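PDB 3TO3: petrobactin biosynthesis protein AsbB from Bacillus anthracis, which catalyses the ATP-dependent condensation of spermidine with citryl-spermidine intermediates, a step in making the siderophore petrobactin. Local coordinates for residues 33-38 with 101-106; 41-46 with 54-59; 209-214 with 368-373. One frame throughout, in Å; residues are numbered along the deposited sequence.

Contacts 1 and 2 share one N-terminal alpha-beta unit, with centres about 10 Å apart. Contact 1 packs helix 18-37 against helix 100-110, and contact 2 joins the first two strands of the sheet beneath them. The two touch directly, I36 resting on F54. Contact 3 sits on the opposite side of the chain's centre, about 44 Å from contact 1 and 53 Å from contact 2 (centre to centre), where a helix packs on the mixed sheet of the IucA/IucC region. Contacts 1 and 3 are buried and meet through apolar side chains alone: leucine at a ring edge in contact 1, isoleucine over an indole face in 3. Contact 2 is partly exposed and adds backbone hydrogen bonds.

Contact 1 (33-38 with 101-106); sequences ESLIYE and AQFLEE
Helix-to-helix packing in the N-terminal alpha-beta unit sets L35, near the end of helix 18-37, against F103 and L104 of helix 100-110. The junction is small and apolar: a single methyl, L35 CD1, does all the touching from its side. It lies 4.0 Å from L104 CD2, and 4.1 Å from F103 CE2. The phenyl ring is met at its edge, near its own plane, so no ring face is used here. With CG of L35 anti to its carbonyl carbon (chi1 -66°), CD1 is brought up against the seam where F103 CE2 and L104 CD2 meet, leucine and phenylalanine running oppositely. The backbones stay well apart, the CA atoms of L35 and L104 being 10.4 Å from each other, and the gap is bridged by side-chain length. F103 also packs on L31 and V32, one turn back on helix 18-37, and makes an edge-to-face pair with Y68, while L104 leans on I122 and L125 of helix 115-138. Along helix 100-110 itself, Q102 NE2 donates to E106 OE2 at 3.0 Å, nearly straight (166°), coming from above the carboxylate plane; E106 OE1 forms a salt bridge with R89 and a hydrogen bond with Y68. Nearly all the regular structure between the segments is strand, and both helices press on the F54 and I56 face of that sheet, as in a two-layer alpha-beta sandwich.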
ATOM      1  N   GLU B  33      -7.981  26.094  -7.134  1.00 30.38           N
ATOM      2  CA  GLU B  33      -8.276  26.404  -8.535  1.00 33.42           C
ATOM      3  C   GLU B  33      -9.142  25.360  -9.185  1.00 34.80           C
ATOM      4  O   GLU B  33     -10.136  25.691  -9.839  1.00 36.35           O
ATOM      5  CB  GLU B  33      -6.992  26.603  -9.363  1.00 30.36           C
ATOM      6  CG  GLU B  33      -6.260  27.873  -8.968  1.00 37.63           C
ATOM      7  CD  GLU B  33      -4.930  28.097  -9.703  1.00 49.53           C
ATOM      8  OE1 GLU B  33      -4.507  27.224 -10.510  1.00 51.18           O
ATOM      9  OE2 GLU B  33      -4.306  29.171  -9.463  1.00 45.07           O
ATOM     10  N   SER B  34      -8.796  24.094  -9.005  1.00 29.63           N
ATOM     11  CA  SER B  34      -9.583  23.073  -9.690  1.00 40.40           C
ATOM     12  C   SER B  34     -10.916  22.774  -8.982  1.00 40.35           C
ATOM     13  O   SER B  34     -11.891  22.442  -9.658  1.00 42.37           O
ATOM     14  CB  SER B  34      -8.784  21.790  -9.989  1.00 41.55           C
ATOM     15  OG  SER B  34      -8.471  21.101  -8.804  1.00 50.47           O
ATOM     16  N   LEU B  35     -10.979  22.917  -7.654  1.00 33.65           N
ATOM     17  CA  LEU B  35     -12.264  22.702  -6.963  1.00 37.66           C
ATOM     18  C   LEU B  35     -13.285  23.779  -7.391  1.00 37.43           C
ATOM     19  O   LEU B  35     -14.439  23.477  -7.631  1.00 37.99           O
ATOM     20  CB  LEU B  35     -12.106  22.682  -5.444  1.00 38.42           C
ATOM     21  CG  LEU B  35     -11.303  21.529  -4.819  1.00 39.79           C
ATOM     22  CD1 LEU B  35     -11.097  21.799  -3.355  1.00 35.50           C
ATOM     23  CD2 LEU B  35     -12.006  20.217  -5.004  1.00 33.41           C
ATOM     24  N   ILE B  36     -12.837  25.025  -7.527  1.00 32.88           N
ATOM     25  CA  ILE B  36     -13.718  26.074  -7.984  1.00 34.89           C
ATOM     26  C   ILE B  36     -13.990  25.934  -9.483  1.00 41.47           C
ATOM     27  O   ILE B  36     -15.144  25.966  -9.901  1.00 40.98           O
ATOM     28  CB  ILE B  36     -13.154  27.448  -7.709  1.00 34.76           C
ATOM     29  CG1 ILE B  36     -12.816  27.599  -6.238  1.00 41.47           C
ATOM     30  CG2 ILE B  36     -14.138  28.557  -8.145  1.00 38.67           C
ATOM     31  CD1 ILE B  36     -12.141  28.943  -5.954  1.00 43.42           C
ATOM     32  N   TYR B  37     -12.940  25.753 -10.283  1.00 41.10           N
ATOM     33  CA  TYR B  37     -13.114  25.650 -11.729  1.00 37.26           C
ATOM     34  C   TYR B  37     -14.156  24.578 -12.102  1.00 37.69           C
ATOM     35  O   TYR B  37     -14.991  24.807 -12.941  1.00 39.47           O
ATOM     36  CB  TYR B  37     -11.789  25.326 -12.438  1.00 34.54           C
ATOM     37  CG  TYR B  37     -11.846  25.343 -13.971  1.00 32.80           C
ATOM     38  CD1 TYR B  37     -12.432  26.417 -14.669  1.00 29.00           C
ATOM     39  CD2 TYR B  37     -11.305  24.306 -14.715  1.00 30.27           C
ATOM     40  CE1 TYR B  37     -12.483  26.431 -16.040  1.00 29.77           C
ATOM     41  CE2 TYR B  37     -11.330  24.324 -16.094  1.00 31.32           C
ATOM     42  CZ  TYR B  37     -11.921  25.386 -16.747  1.00 37.00           C
ATOM     43  OH  TYR B  37     -11.947  25.398 -18.112  1.00 37.85           O
ATOM     44  N   GLU B  38     -14.080  23.402 -11.505  1.00 40.77           N
ATOM     45  CA  GLU B  38     -14.943  22.298 -11.936  1.00 42.27           C
ATOM     46  C   GLU B  38     -16.297  22.375 -11.227  1.00 41.76           C
ATOM     47  O   GLU B  38     -17.145  21.529 -11.421  1.00 44.14           O
ATOM     48  CB  GLU B  38     -14.280  20.946 -11.630  1.00 37.36           C
ATOM     49  CG  GLU B  38     -12.993  20.736 -12.358  1.00 42.26           C
ATOM     50  CD  GLU B  38     -12.329  19.372 -12.103  1.00 52.86           C
ATOM     51  OE1 GLU B  38     -12.986  18.427 -11.583  1.00 51.29           O
ATOM     52  OE2 GLU B  38     -11.120  19.255 -12.436  1.00 55.16           O
ATOM     53  N   ALA B 101      -5.122  18.439   4.703  1.00 38.53           N
ATOM     54  CA  ALA B 101      -6.163  17.547   5.194  1.00 37.61           C
ATOM     55  C   ALA B 101      -7.300  18.317   5.876  1.00 47.40           C
ATOM     56  O   ALA B 101      -8.483  18.018   5.654  1.00 51.19           O
ATOM     57  CB  ALA B 101      -5.583  16.469   6.152  1.00 37.28           C
ATOM     58  N   GLN B 102      -6.941  19.290   6.718  1.00 43.07           N
ATOM     59  CA  GLN B 102      -7.940  20.085   7.429  1.00 50.77           C
ATOM     60  C   GLN B 102      -8.793  20.918   6.464  1.00 46.70           C
ATOM     61  O   GLN B 102     -10.036  20.970   6.596  1.00 45.35           O
ATOM     62  CB  GLN B 102      -7.287  20.995   8.494  1.00 58.35           C
ATOM     63  CG  GLN B 102      -8.279  21.596   9.489  1.00 56.21           C
ATOM     64  CD  GLN B 102      -7.671  22.681  10.372  1.00 64.35           C
ATOM     65  OE1 GLN B 102      -6.450  22.897  10.377  1.00 63.06           O
ATOM     66  NE2 GLN B 102      -8.531  23.373  11.135  1.00 64.37           N
ATOM     67  N   PHE B 103      -8.126  21.575   5.511  1.00 39.63           N
ATOM     68  CA  PHE B 103      -8.843  22.332   4.504  1.00 37.80           C
ATOM     69  C   PHE B 103      -9.883  21.397   3.862  1.00 43.06           C
ATOM     70  O   PHE B 103     -11.070  21.693   3.858  1.00 49.06           O
ATOM     71  CB  PHE B 103      -7.893  22.943   3.454  1.00 33.38           C
ATOM     72  CG  PHE B 103      -8.614  23.532   2.265  1.00 36.83           C
ATOM     73  CD1 PHE B 103      -9.289  24.738   2.372  1.00 41.75           C
ATOM     74  CD2 PHE B 103      -8.660  22.851   1.050  1.00 38.05           C
ATOM     75  CE1 PHE B 103      -9.981  25.275   1.285  1.00 42.26           C
ATOM     76  CE2 PHE B 103      -9.358  23.376  -0.032  1.00 41.02           C
ATOM     77  CZ  PHE B 103     -10.022  24.595   0.092  1.00 42.65           C
ATOM     78  N   LEU B 104      -9.450  20.250   3.352  1.00 48.47           N
ATOM     79  CA  LEU B 104     -10.394  19.357   2.671  1.00 47.46           C
ATOM     80  C   LEU B 104     -11.461  18.784   3.617  1.00 49.67           C
ATOM     81  O   LEU B 104     -12.632  18.671   3.252  1.00 46.80           O
ATOM     82  CB  LEU B 104      -9.674  18.254   1.884  1.00 41.67           C
ATOM     83  CG  LEU B 104      -8.993  18.717   0.590  1.00 42.09           C
ATOM     84  CD1 LEU B 104      -8.352  17.559  -0.159  1.00 42.56           C
ATOM     85  CD2 LEU B 104      -9.983  19.383  -0.324  1.00 45.95           C
ATOM     86  N   GLU B 105     -11.073  18.426   4.834  1.00 47.16           N
ATOM     87  CA  GLU B 105     -12.069  17.913   5.775  1.00 50.47           C
ATOM     88  C   GLU B 105     -13.151  18.948   6.087  1.00 51.16           C
ATOM     89  O   GLU B 105     -14.331  18.614   6.133  1.00 52.92           O
ATOM     90  CB  GLU B 105     -11.418  17.400   7.066  1.00 59.61           C
ATOM     91  CG  GLU B 105     -10.846  16.005   6.932  1.00 74.51           C
ATOM     92  CD  GLU B 105      -9.767  15.699   7.952  1.00 88.66           C
ATOM     93  OE1 GLU B 105      -9.477  16.565   8.818  1.00 87.28           O
ATOM     94  OE2 GLU B 105      -9.199  14.582   7.867  1.00 97.31           O
ATOM     95  N   GLU B 106     -12.748  20.199   6.303  1.00 49.98           N
ATOM     96  CA  GLU B 106     -13.702  21.238   6.695  1.00 51.81           C
ATOM     97  C   GLU B 106     -14.624  21.620   5.530  1.00 52.32           C
ATOM     98  O   GLU B 106     -15.826  21.747   5.682  1.00 50.02           O
ATOM     99  CB  GLU B 106     -12.970  22.446   7.304  1.00 44.74           C
ATOM    100  CG  GLU B 106     -12.140  22.028   8.519  1.00 51.34           C
ATOM    101  CD  GLU B 106     -11.577  23.176   9.358  1.00 56.01           C
ATOM    102  OE1 GLU B 106     -11.234  24.226   8.789  1.00 50.04           O
ATOM    103  OE2 GLU B 106     -11.468  23.010  10.602  1.00 61.25           O
TER

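Contact 2 (41-46 with 54-59); sequences ITPARI and FLIQGL
A44 and L55 are tied by two backbone hydrogen bonds, A44 N to L55 O and L55 N to A44 O, each 3.1 Å long; the second is the straighter, at 169° against 140°. F54 CA adds a CH...O contact to A44 O at 3.5 Å. These bonds belong to the antiparallel beta hairpin of strands 44-47 and 52-59, in which A44 and L55 are a hydrogen-bonded pair, and R45 and F54 the non-hydrogen-bonded pair next to it. The hairpin lies at the edge of the N-terminal sheet, with strand 65-74 on the far side of strand 52-59.

Around the aromatic group, R45 runs alongside F54, its chain extended from CG to NE. F54 CE1 sits 3.8 Å above one face of the guanidinium, toward its rim, and the two planes are 62° apart, so this is not a stack. E74 takes R45 NH1 in a salt bridge.

Apolar contacts fill the rest. P43 CG meets the edge of the F54 ring at CD1, and P43 CB packs on I56 CG1 at 3.7 Å. I41 and I56 cross at about a right angle, their CD1 methyls 3.9 Å apart. On the other face, I46 CD1 touches L55 CD1 at 4.0 Å.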
ATOM      1  N   ILE B  41     -16.964  22.927  -5.557  1.00 38.32           N
ATOM      2  CA  ILE B  41     -17.436  23.848  -4.534  1.00 44.91           C
ATOM      3  C   ILE B  41     -17.887  25.147  -5.227  1.00 51.15           C
ATOM      4  O   ILE B  41     -17.410  25.513  -6.320  1.00 51.20           O
ATOM      5  CB  ILE B  41     -16.326  24.188  -3.511  1.00 41.61           C
ATOM      6  CG1 ILE B  41     -15.131  24.779  -4.256  1.00 40.81           C
ATOM      7  CG2 ILE B  41     -15.885  22.959  -2.755  1.00 33.95           C
ATOM      8  CD1 ILE B  41     -14.036  25.280  -3.354  1.00 56.70           C
ATOM      9  N   THR B  42     -18.792  25.862  -4.583  1.00 50.72           N
ATOM     10  CA  THR B  42     -19.363  27.060  -5.189  1.00 51.02           C
ATOM     11  C   THR B  42     -19.250  28.196  -4.176  1.00 46.23           C
ATOM     12  O   THR B  42     -20.207  28.551  -3.516  1.00 48.21           O
ATOM     13  CB  THR B  42     -20.831  26.811  -5.626  1.00 56.77           C
ATOM     14  OG1 THR B  42     -21.544  26.194  -4.549  1.00 63.54           O
ATOM     15  CG2 THR B  42     -20.894  25.835  -6.844  1.00 45.64           C
ATOM     16  N   PRO B  43     -18.058  28.768  -4.050  1.00 44.12           N
ATOM     17  CA  PRO B  43     -17.859  29.807  -3.034  1.00 42.72           C
ATOM     18  C   PRO B  43     -18.682  31.043  -3.356  1.00 45.32           C
ATOM     19  O   PRO B  43     -19.154  31.151  -4.476  1.00 47.64           O
ATOM     20  CB  PRO B  43     -16.361  30.105  -3.137  1.00 39.52           C
ATOM     21  CG  PRO B  43     -15.996  29.699  -4.540  1.00 46.38           C
ATOM     22  CD  PRO B  43     -16.838  28.501  -4.833  1.00 44.06           C
ATOM     23  N   ALA B  44     -18.873  31.933  -2.385  1.00 43.08           N
ATOM     24  CA  ALA B  44     -19.365  33.269  -2.670  1.00 46.65           C
ATOM     25  C   ALA B  44     -18.285  33.990  -3.464  1.00 50.10           C
ATOM     26  O   ALA B  44     -17.104  33.764  -3.221  1.00 50.75           O
ATOM     27  CB  ALA B  44     -19.705  34.039  -1.367  1.00 36.28           C
ATOM     28  N   ARG B  45     -18.694  34.825  -4.422  1.00 51.59           N
ATOM     29  CA  ARG B  45     -17.763  35.590  -5.248  1.00 46.85           C
ATOM     30  C   ARG B  45     -18.065  37.058  -5.134  1.00 52.46           C
ATOM     31  O   ARG B  45     -19.139  37.502  -5.548  1.00 64.70           O
ATOM     32  CB  ARG B  45     -17.831  35.191  -6.732  1.00 44.74           C
ATOM     33  CG  ARG B  45     -17.312  33.800  -7.025  1.00 48.79           C
ATOM     34  CD  ARG B  45     -17.296  33.422  -8.523  1.00 43.66           C
ATOM     35  NE  ARG B  45     -17.265  31.965  -8.631  1.00 45.18           N
ATOM     36  CZ  ARG B  45     -16.878  31.264  -9.698  1.00 48.06           C
ATOM     37  NH1 ARG B  45     -16.447  31.897 -10.780  1.00 44.58           N
ATOM     38  NH2 ARG B  45     -16.913  29.914  -9.676  1.00 41.30           N
ATOM     39  N   ILE B  46     -17.123  37.820  -4.581  1.00 49.17           N
ATOM     40  CA  ILE B  46     -17.257  39.275  -4.538  1.00 48.54           C
ATOM     41  C   ILE B  46     -16.328  39.956  -5.531  1.00 53.13           C
ATOM     42  O   ILE B  46     -15.111  39.829  -5.432  1.00 47.45           O
ATOM     43  CB  ILE B  46     -16.915  39.815  -3.185  1.00 58.04           C
ATOM     44  CG1 ILE B  46     -17.598  38.973  -2.106  1.00 56.96           C
ATOM     45  CG2 ILE B  46     -17.296  41.288  -3.146  1.00 50.04           C
ATOM     46  CD1 ILE B  46     -17.736  39.708  -0.808  1.00 62.49           C
ATOM     47  N   PHE B  54     -12.853  35.134  -3.110  1.00 44.36           N
ATOM     48  CA  PHE B  54     -13.614  33.899  -2.995  1.00 42.09           C
ATOM     49  C   PHE B  54     -13.752  33.574  -1.511  1.00 46.84           C
ATOM     50  O   PHE B  54     -12.761  33.576  -0.786  1.00 49.80           O
ATOM     51  CB  PHE B  54     -12.905  32.729  -3.692  1.00 41.43           C
ATOM     52  CG  PHE B  54     -12.773  32.872  -5.180  1.00 42.93           C
ATOM     53  CD1 PHE B  54     -13.735  32.325  -6.037  1.00 38.21           C
ATOM     54  CD2 PHE B  54     -11.667  33.499  -5.738  1.00 35.73           C
ATOM     55  CE1 PHE B  54     -13.625  32.431  -7.441  1.00 37.59           C
ATOM     56  CE2 PHE B  54     -11.540  33.594  -7.143  1.00 43.05           C
ATOM     57  CZ  PHE B  54     -12.533  33.067  -7.992  1.00 39.15           C
ATOM     58  N   LEU B  55     -14.978  33.302  -1.069  1.00 42.28           N
ATOM     59  CA  LEU B  55     -15.241  32.897   0.307  1.00 43.54           C
ATOM     60  C   LEU B  55     -15.783  31.489   0.309  1.00 44.60           C
ATOM     61  O   LEU B  55     -16.912  31.272  -0.098  1.00 54.14           O
ATOM     62  CB  LEU B  55     -16.252  33.842   0.958  1.00 43.77           C
ATOM     63  CG  LEU B  55     -15.869  35.330   0.857  1.00 49.82           C
ATOM     64  CD1 LEU B  55     -16.989  36.326   1.241  1.00 48.89           C
ATOM     65  CD2 LEU B  55     -14.640  35.611   1.700  1.00 55.30           C
ATOM     66  N   ILE B  56     -14.985  30.533   0.782  1.00 47.21           N
ATOM     67  CA  ILE B  56     -15.373  29.130   0.789  1.00 43.99           C
ATOM     68  C   ILE B  56     -15.828  28.691   2.169  1.00 48.74           C
ATOM     69  O   ILE B  56     -15.111  28.861   3.155  1.00 55.03           O
ATOM     70  CB  ILE B  56     -14.207  28.214   0.333  1.00 41.21           C
ATOM     71  CG1 ILE B  56     -13.694  28.607  -1.036  1.00 42.57           C
ATOM     72  CG2 ILE B  56     -14.611  26.742   0.325  1.00 42.23           C
ATOM     73  CD1 ILE B  56     -12.253  28.127  -1.282  1.00 39.99           C
ATOM     74  N   GLN B  57     -17.012  28.098   2.225  1.00 56.10           N
ATOM     75  CA  GLN B  57     -17.606  27.627   3.485  1.00 54.90           C
ATOM     76  C   GLN B  57     -17.012  26.306   3.975  1.00 45.29           C
ATOM     77  O   GLN B  57     -16.724  25.414   3.184  1.00 49.82           O
ATOM     78  CB  GLN B  57     -19.107  27.423   3.285  1.00 58.79           C
ATOM     79  CG  GLN B  57     -19.898  28.684   3.035  1.00 72.35           C
ATOM     80  CD  GLN B  57     -19.846  29.638   4.218  1.00 86.19           C
ATOM     81  OE1 GLN B  57     -19.869  29.209   5.381  1.00 85.99           O
ATOM     82  NE2 GLN B  57     -19.761  30.942   3.928  1.00 88.03           N
ATOM     83  N   GLY B  58     -16.879  26.158   5.284  1.00 48.47           N
ATOM     84  CA  GLY B  58     -16.562  24.859   5.870  1.00 49.52           C
ATOM     85  C   GLY B  58     -17.138  24.738   7.280  1.00 55.00           C
ATOM     86  O   GLY B  58     -17.808  25.656   7.770  1.00 56.76           O
ATOM     87  N   LEU B  59     -16.894  23.599   7.925  1.00 54.01           N
ATOM     88  CA  LEU B  59     -17.284  23.373   9.316  1.00 56.27           C
ATOM     89  C   LEU B  59     -16.141  22.661  10.008  1.00 58.89           C
ATOM     90  O   LEU B  59     -15.560  21.742   9.434  1.00 59.88           O
ATOM     91  CB  LEU B  59     -18.521  22.473   9.401  1.00 54.79           C
ATOM     92  CG  LEU B  59     -19.889  23.022   9.018  1.00 60.06           C
ATOM     93  CD1 LEU B  59     -20.948  21.892   9.092  1.00 55.70           C
ATOM     94  CD2 LEU B  59     -20.285  24.194   9.916  1.00 53.83           C
TER

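Contact 3 (209-214 with 368-373); sequences VIYDKI and CIWRES
W370 carries its indole with CG anti to the carbonyl carbon (chi1 -78°), holding it out from strand 367-371 toward helix 208-219. Y211 sends its phenol obliquely past the far end of the indole. I214, one turn on, has a less usual shape: its chi1 of -125° is near an eclipsed value, and both its branches lie over the tryptophan. I214 CD1 makes a CH-pi contact with the five-membered ring of W370, 4.2 Å from the centroid and only 13° off the normal, while I214 CG2 stands 4.3 Å above the centre of the W370 ring system. C368 SG lies on the opposite face of the W370 indole, 3.7 Å above its plane and toward the rim, so the indole is held between helix and strand neighbours. Y211 meets it through CE1, 4.1 Å from W370 CZ3, with the tyrosine presenting its edge. The phenol hydroxyl is hydrogen-bonded to F243 O of strand 241-246, which fixes the outer end of the ring. V353 of the adjacent strand 345-355 and P245 of strand 241-246 also pack on W370. The next residue, R371, points to the other side of the strand, where it forms salt bridges with E349 and with the magnesium ligand D459. Helix 208-219 thus packs through I214 and Y211 onto the indole of W370, on the mixed IucA/IucC sheet, whose other side, where R371 meets D459, faces the ATP and magnesium site.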
ATOM      1  N   VAL B 209       8.572 -10.688 -36.191  1.00 53.21           N
ATOM      2  CA  VAL B 209       9.831 -10.500 -36.890  1.00 51.92           C
ATOM      3  C   VAL B 209      10.630  -9.327 -36.317  1.00 48.92           C
ATOM      4  O   VAL B 209      11.830  -9.427 -36.099  1.00 52.39           O
ATOM      5  CB  VAL B 209       9.639 -10.351 -38.411  1.00 58.18           C
ATOM      6  CG1 VAL B 209      10.982 -10.058 -39.082  1.00 51.07           C
ATOM      7  CG2 VAL B 209       9.006 -11.627 -38.985  1.00 55.63           C
ATOM      8  N   ILE B 210       9.963  -8.209 -36.086  1.00 46.43           N
ATOM      9  CA  ILE B 210      10.632  -7.027 -35.553  1.00 48.59           C
ATOM     10  C   ILE B 210      11.141  -7.296 -34.126  1.00 54.90           C
ATOM     11  O   ILE B 210      12.228  -6.872 -33.742  1.00 49.63           O
ATOM     12  CB  ILE B 210       9.683  -5.824 -35.558  1.00 43.71           C
ATOM     13  CG1 ILE B 210       9.286  -5.448 -37.003  1.00 48.33           C
ATOM     14  CG2 ILE B 210      10.329  -4.634 -34.877  1.00 36.90           C
ATOM     15  CD1 ILE B 210      10.429  -4.970 -37.846  1.00 41.97           C
ATOM     16  N   TYR B 211      10.361  -8.034 -33.350  1.00 55.07           N
ATOM     17  CA  TYR B 211      10.778  -8.393 -32.006  1.00 52.64           C
ATOM     18  C   TYR B 211      12.064  -9.228 -32.003  1.00 54.45           C
ATOM     19  O   TYR B 211      12.966  -8.948 -31.218  1.00 48.25           O
ATOM     20  CB  TYR B 211       9.661  -9.130 -31.261  1.00 43.89           C
ATOM     21  CG  TYR B 211      10.119  -9.649 -29.933  1.00 41.95           C
ATOM     22  CD1 TYR B 211      10.000  -8.865 -28.784  1.00 42.44           C
ATOM     23  CD2 TYR B 211      10.669 -10.919 -29.814  1.00 41.58           C
ATOM     24  CE1 TYR B 211      10.424  -9.322 -27.572  1.00 38.90           C
ATOM     25  CE2 TYR B 211      11.098 -11.392 -28.591  1.00 42.24           C
ATOM     26  CZ  TYR B 211      10.974 -10.589 -27.467  1.00 47.05           C
ATOM     27  OH  TYR B 211      11.405 -11.046 -26.231  1.00 50.02           O
ATOM     28  N   ASP B 212      12.144 -10.258 -32.855  1.00 56.14           N
ATOM     29  CA  ASP B 212      13.355 -11.109 -32.913  1.00 62.85           C
ATOM     30  C   ASP B 212      14.590 -10.249 -33.190  1.00 57.06           C
ATOM     31  O   ASP B 212      15.670 -10.488 -32.656  1.00 55.24           O
ATOM     32  CB  ASP B 212      13.288 -12.175 -34.032  1.00 69.78           C
ATOM     33  CG  ASP B 212      12.451 -13.408 -33.673  1.00 79.37           C
ATOM     34  OD1 ASP B 212      12.104 -14.156 -34.629  1.00 89.94           O
ATOM     35  OD2 ASP B 212      12.157 -13.655 -32.476  1.00 74.49           O
ATOM     36  N   LYS B 213      14.417  -9.265 -34.065  1.00 54.40           N
ATOM     37  CA  LYS B 213      15.508  -8.405 -34.536  1.00 61.57           C
ATOM     38  C   LYS B 213      15.944  -7.475 -33.415  1.00 57.10           C
ATOM     39  O   LYS B 213      17.129  -7.251 -33.200  1.00 61.54           O
ATOM     40  CB  LYS B 213      15.030  -7.586 -35.753  1.00 64.25           C
ATOM     41  CG  LYS B 213      16.096  -7.110 -36.696  1.00 65.11           C
ATOM     42  CD  LYS B 213      15.500  -6.224 -37.793  1.00 75.03           C
ATOM     43  CE  LYS B 213      14.724  -7.039 -38.845  1.00 85.65           C
ATOM     44  NZ  LYS B 213      13.878  -6.184 -39.747  1.00 83.86           N
ATOM     45  N   ILE B 214      14.965  -6.969 -32.680  1.00 51.38           N
ATOM     46  CA  ILE B 214      15.200  -6.028 -31.589  1.00 53.55           C
ATOM     47  C   ILE B 214      15.882  -6.641 -30.359  1.00 50.15           C
ATOM     48  O   ILE B 214      16.683  -5.986 -29.716  1.00 57.60           O
ATOM     49  CB  ILE B 214      13.890  -5.335 -31.177  1.00 58.02           C
ATOM     50  CG1 ILE B 214      14.064  -3.833 -31.257  1.00 72.06           C
ATOM     51  CG2 ILE B 214      13.481  -5.719 -29.762  1.00 49.64           C
ATOM     52  CD1 ILE B 214      14.559  -3.232 -29.961  1.00 78.02           C
ATOM     53  N   CYS B 368       6.372  -4.540 -21.686  1.00 40.32           N
ATOM     54  CA  CYS B 368       7.360  -3.635 -22.209  1.00 40.83           C
ATOM     55  C   CYS B 368       6.989  -3.133 -23.593  1.00 40.72           C
ATOM     56  O   CYS B 368       6.581  -3.912 -24.447  1.00 45.30           O
ATOM     57  CB  CYS B 368       8.718  -4.349 -22.248  1.00 34.57           C
ATOM     58  SG  CYS B 368      10.053  -3.368 -22.994  1.00 42.96           S
ATOM     59  N   ILE B 369       7.193  -1.841 -23.837  1.00 40.27           N
ATOM     60  CA  ILE B 369       7.116  -1.288 -25.186  1.00 37.66           C
ATOM     61  C   ILE B 369       8.398  -0.531 -25.510  1.00 39.57           C
ATOM     62  O   ILE B 369       8.849   0.289 -24.718  1.00 38.62           O
ATOM     63  CB  ILE B 369       5.954  -0.309 -25.343  1.00 39.08           C
ATOM     64  CG1 ILE B 369       4.620  -1.022 -25.216  1.00 42.61           C
ATOM     65  CG2 ILE B 369       6.053   0.420 -26.696  1.00 42.57           C
ATOM     66  CD1 ILE B 369       3.461  -0.109 -24.775  1.00 46.92           C
ATOM     67  N   TRP B 370       8.989  -0.797 -26.669  1.00 49.89           N
ATOM     68  CA  TRP B 370      10.207  -0.093 -27.079  1.00 39.53           C
ATOM     69  C   TRP B 370       9.815   1.049 -27.976  1.00 38.29           C
ATOM     70  O   TRP B 370       8.890   0.921 -28.755  1.00 47.86           O
ATOM     71  CB  TRP B 370      11.161  -1.004 -27.824  1.00 35.51           C
ATOM     72  CG  TRP B 370      11.949  -1.934 -26.987  1.00 37.02           C
ATOM     73  CD1 TRP B 370      13.169  -1.690 -26.453  1.00 37.71           C
ATOM     74  CD2 TRP B 370      11.611  -3.288 -26.612  1.00 38.37           C
ATOM     75  NE1 TRP B 370      13.628  -2.795 -25.778  1.00 39.41           N
ATOM     76  CE2 TRP B 370      12.683  -3.787 -25.840  1.00 39.80           C
ATOM     77  CE3 TRP B 370      10.510  -4.122 -26.849  1.00 42.39           C
ATOM     78  CZ2 TRP B 370      12.689  -5.089 -25.287  1.00 41.52           C
ATOM     79  CZ3 TRP B 370      10.521  -5.418 -26.309  1.00 40.43           C
ATOM     80  CH2 TRP B 370      11.608  -5.880 -25.528  1.00 41.77           C
ATOM     81  N   ARG B 371      10.508   2.179 -27.869  1.00 39.10           N
ATOM     82  CA  ARG B 371      10.162   3.340 -28.687  1.00 34.90           C
ATOM     83  C   ARG B 371      11.409   3.989 -29.305  1.00 43.65           C
ATOM     84  O   ARG B 371      12.475   3.991 -28.676  1.00 47.42           O
ATOM     85  CB  ARG B 371       9.344   4.332 -27.857  1.00 40.91           C
ATOM     86  CG  ARG B 371       9.473   5.756 -28.277  1.00 53.21           C
ATOM     87  CD  ARG B 371       8.277   6.582 -27.810  1.00 56.84           C
ATOM     88  NE  ARG B 371       8.210   6.762 -26.373  1.00 61.87           N
ATOM     89  CZ  ARG B 371       7.075   6.741 -25.676  1.00 60.72           C
ATOM     90  NH1 ARG B 371       5.918   6.537 -26.278  1.00 59.83           N
ATOM     91  NH2 ARG B 371       7.096   6.926 -24.368  1.00 59.26           N
ATOM     92  N   GLU B 372      11.287   4.510 -30.533  1.00 38.81           N
ATOM     93  CA  GLU B 372      12.426   5.144 -31.222  1.00 47.58           C
ATOM     94  C   GLU B 372      12.975   6.307 -30.409  1.00 42.85           C
ATOM     95  O   GLU B 372      12.211   7.131 -29.902  1.00 44.11           O
ATOM     96  CB  GLU B 372      12.023   5.716 -32.591  1.00 44.56           C
ATOM     97  CG  GLU B 372      11.656   4.719 -33.644  1.00 55.81           C
ATOM     98  CD  GLU B 372      11.275   5.401 -34.960  1.00 65.04           C
ATOM     99  OE1 GLU B 372      10.449   6.366 -34.921  1.00 50.35           O
ATOM    100  OE2 GLU B 372      11.811   4.975 -36.025  1.00 73.38           O
ATOM    101  N   SER B 373      14.292   6.396 -30.313  1.00 46.19           N
ATOM    102  CA  SER B 373      14.950   7.554 -29.692  1.00 46.05           C
ATOM    103  C   SER B 373      14.736   8.781 -30.542  1.00 45.61           C
ATOM    104  O   SER B 373      14.903   8.714 -31.753  1.00 52.04           O
ATOM    105  CB  SER B 373      16.460   7.318 -29.632  1.00 50.70           C
ATOM    106  OG  SER B 373      17.094   8.407 -28.989  1.00 53.70           O
TER